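Local coordinates for protein salt-tolerant glutaminase (Micrococcus luteus, PDB 3AGD) that probably hydrolyses L-glutamine to L-glutamate and ammonium, as a salt-tolerant member of the glutaminase family, at residues Asp165-Leu168 / Ser169-His172; Leu180-Ser183 / Ala184-Val188; Arg231-Val234 / Ser235-Ser239; Gly247-Leu250 / Ala251-Ile255; Gly385-Val388 / His389-Ala392. All coordinates share one frame; numbering follows the deposited sequence.

Overall arrangement
All five contacts are local, each within one continuous stretch, so none closes a long loop. They follow in series along the chain, and none nests or crosses. Contact 1 is a turn of helix 165-176. Contact 2 turns the following loop into helix 184-195, and it touches contact 1, with centres about 9 Å apart. Contact 3 is a buried turn of helix 227-240. Contact 4 spans short helix 249-252, from its N-cap to the glycine where it ends, and touches contact 3. These four lie in the glutaminase region. Contact 5 joins a turn to the beginning of helix 389-395 in the STAS region, its centre about 60 Å from that of contact 1. Contacts 3, 4 and 5 also meet the second subunit.

Contact 1: residues Asp165-Leu168 / Ser169-His172; sequences DRNL and SLAH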
# COMPACT_ATOMS: atom_id res chain seq x y z
N ASP A 165 -0.52 -33.58 -17.66
CA ASP A 165 0.80 -34.13 -17.43
C ASP A 165 1.75 -33.16 -16.72
O ASP A 165 2.48 -33.57 -15.81
CB ASP A 165 1.43 -34.61 -18.74
CG ASP A 165 1.00 -36.02 -19.10
OD1 ASP A 165 1.11 -36.91 -18.24
OD2 ASP A 165 0.56 -36.24 -20.25
N ARG A 166 1.75 -31.89 -17.11
CA ARG A 166 2.65 -30.94 -16.47
C ARG A 166 2.35 -30.79 -14.98
O ARG A 166 3.27 -30.84 -14.16
CB ARG A 166 2.60 -29.56 -17.15
CG ARG A 166 3.51 -28.54 -16.46
CD ARG A 166 3.81 -27.30 -17.30
NE ARG A 166 4.72 -26.39 -16.60
CZ ARG A 166 4.38 -25.63 -15.55
NH1 ARG A 166 3.14 -25.66 -15.07
NH2 ARG A 166 5.29 -24.87 -14.96
N ASN A 167 1.08 -30.62 -14.63
CA ASN A 167 0.75 -30.48 -13.21
C ASN A 167 1.00 -31.78 -12.44
O ASN A 167 1.35 -31.75 -11.25
CB ASN A 167 -0.70 -30.02 -13.02
CG ASN A 167 -0.86 -28.53 -13.24
OD1 ASN A 167 0.00 -27.74 -12.86
ND2 ASN A 167 -1.98 -28.13 -13.83
N LEU A 168 0.81 -32.91 -13.11
CA LEU A 168 1.06 -34.22 -12.50
C LEU A 168 2.57 -34.32 -12.26
O LEU A 168 3.02 -34.89 -11.27
CB LEU A 168 0.59 -35.34 -13.44
CG LEU A 168 -0.92 -35.58 -13.49
CD1 LEU A 168 -1.30 -36.41 -14.73
CD2 LEU A 168 -1.36 -36.26 -12.22
N SER A 169 3.35 -33.75 -13.17
CA SER A 169 4.80 -33.75 -13.03
C SER A 169 5.18 -32.97 -11.78
O SER A 169 5.97 -33.43 -10.96
CB SER A 169 5.46 -33.10 -14.24
OG SER A 169 6.83 -32.87 -13.99
N LEU A 170 4.61 -31.78 -11.63
CA LEU A 170 4.89 -30.95 -10.47
C LEU A 170 4.47 -31.68 -9.20
O LEU A 170 5.22 -31.73 -8.22
CB LEU A 170 4.15 -29.61 -10.58
CG LEU A 170 4.50 -28.73 -11.79
CD1 LEU A 170 3.66 -27.46 -11.77
CD2 LEU A 170 6.00 -28.39 -11.77
N ALA A 171 3.28 -32.27 -9.22
CA ALA A 171 2.78 -33.00 -8.07
C ALA A 171 3.72 -34.14 -7.67
O ALA A 171 4.02 -34.32 -6.49
CB ALA A 171 1.39 -33.56 -8.36
N HIS A 172 4.19 -34.91 -8.65
CA HIS A 172 5.12 -36.01 -8.36
C HIS A 172 6.42 -35.49 -7.75
O HIS A 172 6.93 -36.06 -6.79
CB HIS A 172 5.42 -36.82 -9.62
CG HIS A 172 4.41 -37.88 -9.91
ND1 HIS A 172 4.23 -38.98 -9.10
CD2 HIS A 172 3.53 -38.02 -10.93
CE1 HIS A 172 3.28 -39.75 -9.61
NE2 HIS A 172 2.84 -39.19 -10.72
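L170 reaches back one helical turn with its CD1 methyl and meets the polar ends of R166 and N167. L170 CD1 lies 3.8 Å from R166 NH1 and 3.8 Å from N167 OD1. The side chains of L170 and these two residues cross obliquely. R166 gets there as an extended chain, with CG anti to its backbone N (chi1 178°), and its NH2 makes a salt bridge with E94. N167 OD1 accepts a hydrogen bond from N114 ND2, which helps to hold the amide. N167 belongs to the site where L-glutamate has been seen bound to this protein, though the ligand is absent from this chain. The methyl of L170 therefore packs directly against a substrate-site residue.

At the other end, H172 brings its ring back toward L168. H172 CD2 comes within 3.2 Å of L168 O, which lies oblique to the ring. The same oxygen, L168 O, accepts from H172 N at 2.9 Å.

Behind these side chains lie the main-chain bonds that space them. L170 N donates to R166 O at 3.0 Å, and A171 N donates to N167 O at 2.8 Å. S169 N donates to D165 O at 2.8 Å, with a more bent N-H...O angle of 143°.

L170 also packs on F96 in a loop and on L118 of helix 114-123. The neighbouring face turns to helix 184-195, where A171 meets A184 and V188, and L168 meets E185.

Contact 2: residues Leu180-Ser183 / Ala184-Val188; sequences LQDS and AEEIV
S183 OG accepts a hydrogen bond from E186 N across the first turn of helix 184-195. A184 is the first residue of the helix, and A184 O accepts from V188 N. E185 keeps only its CB near S183 OG, and its chain bends at chi2 and leads the carboxylate away.

E186 meets both S183 and D182. Its backbone N lies 3.1 Å from S183 OG, with an N-H...O angle of 150°. S183 OG is placed for this by a chi1 of 70°, which holds it between its own backbone N and carbonyl carbon. The E186 chain runs out extended from a CG anti to the backbone N. E186 OE1 takes a 2.6 Å hydrogen bond from a water, and the same water accepts from S183 N at 3.0 Å. E186 OE2 lies 3.8 Å from D182 OD1, with the two carboxylate planes 22° apart. These like charges probably make it easier for one group to hold a proton. The main partner of D182 OD1 is Q122 NE2; its ion pair with R134 is long and weak.

I187 N donates to S183 O at 3.2 Å. I187 CG2 meets L180 CD1 at 4.1 Å, and the I187 side chain also touches L118 and Q122 of helix 114-123.

This is a serine N-cap. A glutamate stands three residues on, as in a capping box, but its carboxylate reaches S183 N through water. The helix it starts carries Y191, part of the site where L-glutamate has been seen bound to this protein.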
# COMPACT_ATOMS: atom_id res chain seq x y z
N LEU A 180 4.05 -32.96 -0.67
CA LEU A 180 2.73 -33.56 -0.82
C LEU A 180 2.75 -34.95 -0.20
O LEU A 180 3.75 -35.67 -0.31
CB LEU A 180 2.35 -33.69 -2.30
CG LEU A 180 2.16 -32.41 -3.11
CD1 LEU A 180 1.67 -32.77 -4.50
CD2 LEU A 180 1.15 -31.51 -2.42
N GLN A 181 1.66 -35.34 0.44
CA GLN A 181 1.59 -36.65 1.07
C GLN A 181 0.71 -37.61 0.28
O GLN A 181 1.06 -38.78 0.10
CB GLN A 181 1.06 -36.51 2.51
CG GLN A 181 1.96 -35.67 3.42
CD GLN A 181 2.05 -34.21 2.98
OE1 GLN A 181 3.13 -33.72 2.63
NE2 GLN A 181 0.93 -33.50 3.00
N ASP A 182 -0.43 -37.12 -0.20
CA ASP A 182 -1.33 -37.96 -0.98
C ASP A 182 -0.84 -38.10 -2.42
O ASP A 182 0.15 -37.47 -2.81
CB ASP A 182 -2.74 -37.38 -0.92
CG ASP A 182 -3.28 -37.36 0.49
OD1 ASP A 182 -3.60 -36.27 1.01
OD2 ASP A 182 -3.38 -38.45 1.10
N SER A 183 -1.51 -38.93 -3.21
CA SER A 183 -1.06 -39.15 -4.59
C SER A 183 -1.10 -37.90 -5.45
O SER A 183 -1.87 -36.98 -5.21
CB SER A 183 -1.90 -40.24 -5.25
OG SER A 183 -3.22 -39.79 -5.50
N ALA A 184 -0.24 -37.90 -6.47
CA ALA A 184 -0.15 -36.79 -7.40
C ALA A 184 -1.50 -36.61 -8.09
O ALA A 184 -1.98 -35.49 -8.28
CB ALA A 184 0.93 -37.08 -8.44
N GLU A 185 -2.11 -37.74 -8.44
CA GLU A 185 -3.41 -37.74 -9.11
C GLU A 185 -4.51 -37.08 -8.27
O GLU A 185 -5.34 -36.33 -8.79
CB GLU A 185 -3.80 -39.18 -9.45
CG GLU A 185 -5.14 -39.31 -10.15
CD GLU A 185 -5.14 -38.72 -11.54
OE1 GLU A 185 -6.22 -38.68 -12.17
OE2 GLU A 185 -4.06 -38.30 -12.02
N GLU A 186 -4.52 -37.36 -6.97
CA GLU A 186 -5.53 -36.82 -6.06
C GLU A 186 -5.38 -35.31 -5.84
O GLU A 186 -6.37 -34.58 -5.75
CB GLU A 186 -5.45 -37.52 -4.70
CG GLU A 186 -6.51 -37.07 -3.69
CD GLU A 186 -6.33 -37.72 -2.33
OE1 GLU A 186 -6.05 -38.94 -2.28
OE2 GLU A 186 -6.48 -37.02 -1.30
N ILE A 187 -4.14 -34.84 -5.75
CA ILE A 187 -3.91 -33.42 -5.54
C ILE A 187 -4.16 -32.63 -6.82
O ILE A 187 -4.72 -31.54 -6.78
CB ILE A 187 -2.48 -33.17 -5.02
CG1 ILE A 187 -2.32 -33.85 -3.66
CG2 ILE A 187 -2.22 -31.68 -4.89
CD1 ILE A 187 -3.35 -33.41 -2.62
N VAL A 188 -3.77 -33.19 -7.96
CA VAL A 188 -4.00 -32.51 -9.22
C VAL A 188 -5.50 -32.42 -9.51
O VAL A 188 -5.98 -31.40 -9.99
CB VAL A 188 -3.29 -33.23 -10.38
CG1 VAL A 188 -3.80 -32.72 -11.72
CG2 VAL A 188 -1.78 -33.01 -10.28
O HOH W 1 -3.92 -40.43 -2.36

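Contact 3: residues Arg231-Val234 / Ser235-Ser239; sequences RRVV and SVMTS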
# COMPACT_ATOMS: atom_id res chain seq x y z
N ARG A 231 -3.89 -9.79 4.47
CA ARG A 231 -2.66 -9.06 4.16
C ARG A 231 -1.60 -9.94 3.51
O ARG A 231 -0.90 -9.51 2.60
CB ARG A 231 -2.08 -8.43 5.43
CG ARG A 231 -2.60 -7.04 5.77
CD ARG A 231 -1.94 -6.53 7.04
NE ARG A 231 -0.64 -7.18 7.24
CZ ARG A 231 -0.28 -7.83 8.34
NH1 ARG A 231 -1.12 -7.92 9.37
NH2 ARG A 231 0.90 -8.43 8.40
N ARG A 232 -1.48 -11.17 4.00
CA ARG A 232 -0.51 -12.11 3.47
C ARG A 232 -0.88 -12.47 2.03
O ARG A 232 -0.01 -12.58 1.16
CB ARG A 232 -0.46 -13.37 4.34
CG ARG A 232 0.20 -14.59 3.67
CD ARG A 232 1.68 -14.38 3.36
NE ARG A 232 2.54 -14.51 4.54
CZ ARG A 232 2.85 -15.67 5.12
NH1 ARG A 232 2.37 -16.82 4.65
NH2 ARG A 232 3.65 -15.69 6.18
N VAL A 233 -2.17 -12.66 1.80
CA VAL A 233 -2.64 -13.03 0.47
C VAL A 233 -2.39 -11.93 -0.54
O VAL A 233 -1.85 -12.17 -1.63
CB VAL A 233 -4.14 -13.38 0.50
CG1 VAL A 233 -4.66 -13.61 -0.91
CG2 VAL A 233 -4.36 -14.63 1.36
N VAL A 234 -2.76 -10.70 -0.20
CA VAL A 234 -2.56 -9.61 -1.13
C VAL A 234 -1.06 -9.35 -1.33
O VAL A 234 -0.66 -8.94 -2.42
CB VAL A 234 -3.28 -8.35 -0.66
CG1 VAL A 234 -3.13 -7.24 -1.69
CG2 VAL A 234 -4.77 -8.67 -0.44
N SER A 235 -0.24 -9.60 -0.31
CA SER A 235 1.20 -9.40 -0.45
C SER A 235 1.74 -10.38 -1.50
O SER A 235 2.49 -10.00 -2.39
CB SER A 235 1.94 -9.64 0.88
OG SER A 235 1.72 -8.59 1.80
N VAL A 236 1.34 -11.64 -1.38
CA VAL A 236 1.78 -12.68 -2.31
C VAL A 236 1.29 -12.41 -3.74
O VAL A 236 2.00 -12.71 -4.71
CB VAL A 236 1.31 -14.06 -1.82
CG1 VAL A 236 1.61 -15.13 -2.86
CG2 VAL A 236 2.01 -14.39 -0.51
N MET A 237 0.09 -11.85 -3.87
CA MET A 237 -0.46 -11.51 -5.18
C MET A 237 0.41 -10.41 -5.79
O MET A 237 0.75 -10.44 -6.97
CB MET A 237 -1.90 -10.99 -5.03
CG MET A 237 -2.97 -12.06 -4.85
SD MET A 237 -4.59 -11.32 -4.49
CE MET A 237 -5.00 -10.58 -6.07
N THR A 238 0.76 -9.44 -4.96
CA THR A 238 1.57 -8.32 -5.40
C THR A 238 2.92 -8.79 -5.95
O THR A 238 3.29 -8.45 -7.07
CB THR A 238 1.82 -7.34 -4.23
OG1 THR A 238 0.57 -6.88 -3.72
CG2 THR A 238 2.65 -6.14 -4.68
N SER A 239 3.63 -9.60 -5.17
CA SER A 239 4.94 -10.10 -5.58
C SER A 239 4.99 -11.04 -6.78
O SER A 239 5.92 -10.96 -7.59
CB SER A 239 5.63 -10.78 -4.39
OG SER A 239 5.84 -9.86 -3.34
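M237 starts close to the V233 and V234 carbonyls, and its end leads away. M237 CB lies 3.5 Å from V234 O. M237 CG is anti to the carbonyl carbon (chi1 -79°) and sits 3.4 Å from V233 O, the acceptor for its own backbone N. M237 SD then meets V233 CG1 at 4.3 Å. The chain bends at chi3, and M237 packs on L211 of helix 201-212.

On another side, R232 bends at chi2 and chi3, and R232 CD touches V236 CG2 at 3.9 Å. Its NH1 continues to a salt bridge with D84 and a hydrogen bond with the hydroxyl of Y71.

Two hydroxyls turn back to the chain. S235 OG donates to R231 O at 2.9 Å, and S235 N donates to that oxygen too, at 3.0 Å. T238 OG1 donates to V234 O at 2.7 Å, and T238 N donates to it too. In each pair the two donors come from opposite faces of the carbonyl plane. Both hydroxyls find partners within their own helix. S235 and V234 pack on M307 of the second subunit.

Such bonds from serine or threonine to the carbonyl four residues back are typical of hydroxyl side chains inside alpha-helices.

Contact 4: residues Gly247-Leu250 / Ala251-Ile255; sequences GQWL and ADVGI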
# COMPACT_ATOMS: atom_id res chain seq x y z
N GLY A 247 6.78 -5.11 -18.48
CA GLY A 247 7.18 -4.08 -17.53
C GLY A 247 7.27 -4.67 -16.13
O GLY A 247 7.68 -5.81 -15.96
N GLN A 248 6.89 -3.89 -15.12
CA GLN A 248 6.91 -4.37 -13.74
C GLN A 248 5.59 -3.90 -13.15
O GLN A 248 5.40 -2.71 -12.90
CB GLN A 248 8.09 -3.75 -12.98
CG GLN A 248 8.65 -4.62 -11.86
CD GLN A 248 7.96 -4.38 -10.53
OE1 GLN A 248 7.52 -3.27 -10.23
NE2 GLN A 248 7.89 -5.43 -9.71
N TRP A 249 4.68 -4.85 -12.95
CA TRP A 249 3.33 -4.59 -12.47
C TRP A 249 3.15 -3.68 -11.26
O TRP A 249 2.38 -2.73 -11.32
CB TRP A 249 2.61 -5.92 -12.22
CG TRP A 249 1.13 -5.78 -12.15
CD1 TRP A 249 0.36 -5.68 -11.02
CD2 TRP A 249 0.23 -5.71 -13.26
NE1 TRP A 249 -0.97 -5.56 -11.37
CE2 TRP A 249 -1.07 -5.57 -12.73
CE3 TRP A 249 0.40 -5.75 -14.65
CZ2 TRP A 249 -2.21 -5.48 -13.55
CZ3 TRP A 249 -0.73 -5.65 -15.47
CH2 TRP A 249 -2.01 -5.52 -14.91
N LEU A 250 3.84 -3.97 -10.16
CA LEU A 250 3.70 -3.14 -8.97
C LEU A 250 4.01 -1.67 -9.28
O LEU A 250 3.23 -0.78 -8.93
CB LEU A 250 4.62 -3.66 -7.86
CG LEU A 250 4.69 -2.97 -6.49
CD1 LEU A 250 5.74 -1.89 -6.52
CD2 LEU A 250 3.33 -2.39 -6.10
N ALA A 251 5.12 -1.42 -9.97
CA ALA A 251 5.50 -0.04 -10.30
C ALA A 251 4.59 0.63 -11.32
O ALA A 251 4.15 1.76 -11.11
CB ALA A 251 6.95 -0.00 -10.80
N ASP A 252 4.32 -0.06 -12.43
CA ASP A 252 3.49 0.51 -13.48
C ASP A 252 2.00 0.61 -13.18
O ASP A 252 1.36 1.60 -13.51
CB ASP A 252 3.65 -0.27 -14.79
CG ASP A 252 5.10 -0.40 -15.23
OD1 ASP A 252 5.90 0.51 -14.97
OD2 ASP A 252 5.43 -1.43 -15.86
N VAL A 253 1.44 -0.43 -12.55
CA VAL A 253 0.01 -0.46 -12.27
C VAL A 253 -0.31 -0.27 -10.79
O VAL A 253 -1.19 0.52 -10.44
CB VAL A 253 -0.60 -1.80 -12.78
CG1 VAL A 253 -2.11 -1.71 -12.81
CG2 VAL A 253 -0.06 -2.11 -14.17
N GLY A 254 0.40 -0.99 -9.93
CA GLY A 254 0.17 -0.86 -8.51
C GLY A 254 -1.12 -1.49 -7.99
O GLY A 254 -1.59 -1.12 -6.91
N ILE A 255 -1.68 -2.42 -8.75
CA ILE A 255 -2.91 -3.08 -8.34
C ILE A 255 -2.69 -4.59 -8.22
O ILE A 255 -2.61 -5.29 -9.23
CB ILE A 255 -4.06 -2.83 -9.34
CG1 ILE A 255 -4.38 -1.33 -9.41
CG2 ILE A 255 -5.32 -3.60 -8.91
CD1 ILE A 255 -5.47 -0.98 -10.41
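V253 lays its CG2 methyl over one face of the W249 indole. V253 CG2 stands 3.6 Å from the centroid of the six-membered ring of W249, only 8° off the ring normal. This is a CH-pi contact. The ring edge is held as well. W249 NE1 donates to I255 O at 2.7 Å, and this oxygen lies in the ring plane, so the bond helps to fix the rotation of the indole. V292 and R296 of helix 289-301 pack around the same side chain.

W249 O accepts from V253 N at 2.8 Å and from G254 N at 3.0 Å. G254 has positive phi, as is common for the glycine that ends a helix. The whole helix, 249-252, is barely one turn long, and Q248 is its N-cap.

The start of the helix is more exposed and polar, though Q248 and D252 still pack on the second subunit. Q248 bends at chi2, and Q248 OE1 accepts from A251 N at 3.0 Å. Q248 O accepts from D252 N at 2.9 Å, nearly along the C=O axis. D252 returns a bond: D252 OD2 accepts from Q248 N at 3.0 Å, met from 45° above the carboxylate plane. G247, just before, is exposed, and its CA lies near D252 OD2. Across the subunit boundary Q248 meets S239 of the second subunit, and D252 meets L89 of that subunit.

Contact 5: residues Gly385-Val388 / His389-Ala392; sequences GGAV and HEAA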
# COMPACT_ATOMS: atom_id res chain seq x y z
N GLY A 385 -3.63 16.64 8.31
CA GLY A 385 -4.12 16.67 9.68
C GLY A 385 -5.58 16.95 10.07
O GLY A 385 -5.87 17.09 11.25
N GLY A 386 -6.49 17.03 9.10
CA GLY A 386 -7.89 17.27 9.43
C GLY A 386 -8.10 18.38 10.45
O GLY A 386 -7.74 19.53 10.20
N ALA A 387 -8.67 18.05 11.60
CA ALA A 387 -8.92 19.05 12.63
C ALA A 387 -7.99 18.94 13.85
O ALA A 387 -8.25 19.53 14.90
CB ALA A 387 -10.38 18.99 13.09
N VAL A 388 -6.91 18.17 13.70
CA VAL A 388 -5.95 18.00 14.78
C VAL A 388 -5.47 19.36 15.29
O VAL A 388 -5.29 19.56 16.50
CB VAL A 388 -4.70 17.20 14.32
CG1 VAL A 388 -3.65 17.18 15.43
CG2 VAL A 388 -5.10 15.79 13.94
N HIS A 389 -5.27 20.28 14.35
CA HIS A 389 -4.79 21.61 14.67
C HIS A 389 -5.72 22.41 15.57
O HIS A 389 -5.29 23.36 16.23
CB HIS A 389 -4.52 22.40 13.39
CG HIS A 389 -5.76 22.75 12.62
ND1 HIS A 389 -6.47 21.83 11.88
CD2 HIS A 389 -6.42 23.93 12.48
CE1 HIS A 389 -7.51 22.42 11.32
NE2 HIS A 389 -7.50 23.69 11.67
N GLU A 390 -7.00 22.04 15.60
CA GLU A 390 -7.95 22.76 16.43
C GLU A 390 -7.63 22.60 17.92
O GLU A 390 -8.08 23.40 18.75
CB GLU A 390 -9.38 22.31 16.14
CG GLU A 390 -9.75 22.38 14.65
CD GLU A 390 -11.25 22.20 14.40
OE1 GLU A 390 -11.90 21.47 15.17
OE2 GLU A 390 -11.76 22.79 13.42
N ALA A 391 -6.85 21.58 18.27
CA ALA A 391 -6.47 21.35 19.66
C ALA A 391 -5.54 22.46 20.12
O ALA A 391 -5.70 23.01 21.20
CB ALA A 391 -5.79 19.99 19.82
N ALA A 392 -4.56 22.78 19.28
CA ALA A 392 -3.61 23.83 19.59
C ALA A 392 -4.36 25.15 19.73
O ALA A 392 -4.07 25.96 20.61
CB ALA A 392 -2.55 23.94 18.50
O HOH W 2 -4.54 19.33 11.73
O HOH W 3 -3.34 20.89 17.37
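H389 turns its ring edge to G386, with G386 O in the ring plane and 3.1 Å from H389 CE1. A chi1 of 68° places CG of the imidazole between the backbone N and carbonyl carbon, with the ring near G386 and A387. A water also lies in the ring plane. It is hydrogen-bonded to ND1 of H389 at 3.2 Å and has a weak bond to G385 O. Over one face of the imidazole, toward its rim, stands CG of E390, 3.9 Å above the plane.

E390 brings CD to 3.6 Å from A387 CB. The carboxylate is held from outside: OE1 accepts from V320 N, and OE2 forms a salt bridge with R413 of the second subunit.

The backbone bends through a type II' turn from G385 to V388, and the second residue of the turn, G386, has positive phi. E390 N then donates to A387 O at 2.9 Å, and A391 N to V388 O at 3.1 Å. Both are three-residue steps, with the donor well above the carbonyl plane. A second water bridges V388 O and A392 N.

V388 and A391 pack on helix 337-349. A387 meets V317 of strand 317-323, and H389 rests on A377 and S380 of helix 376-383.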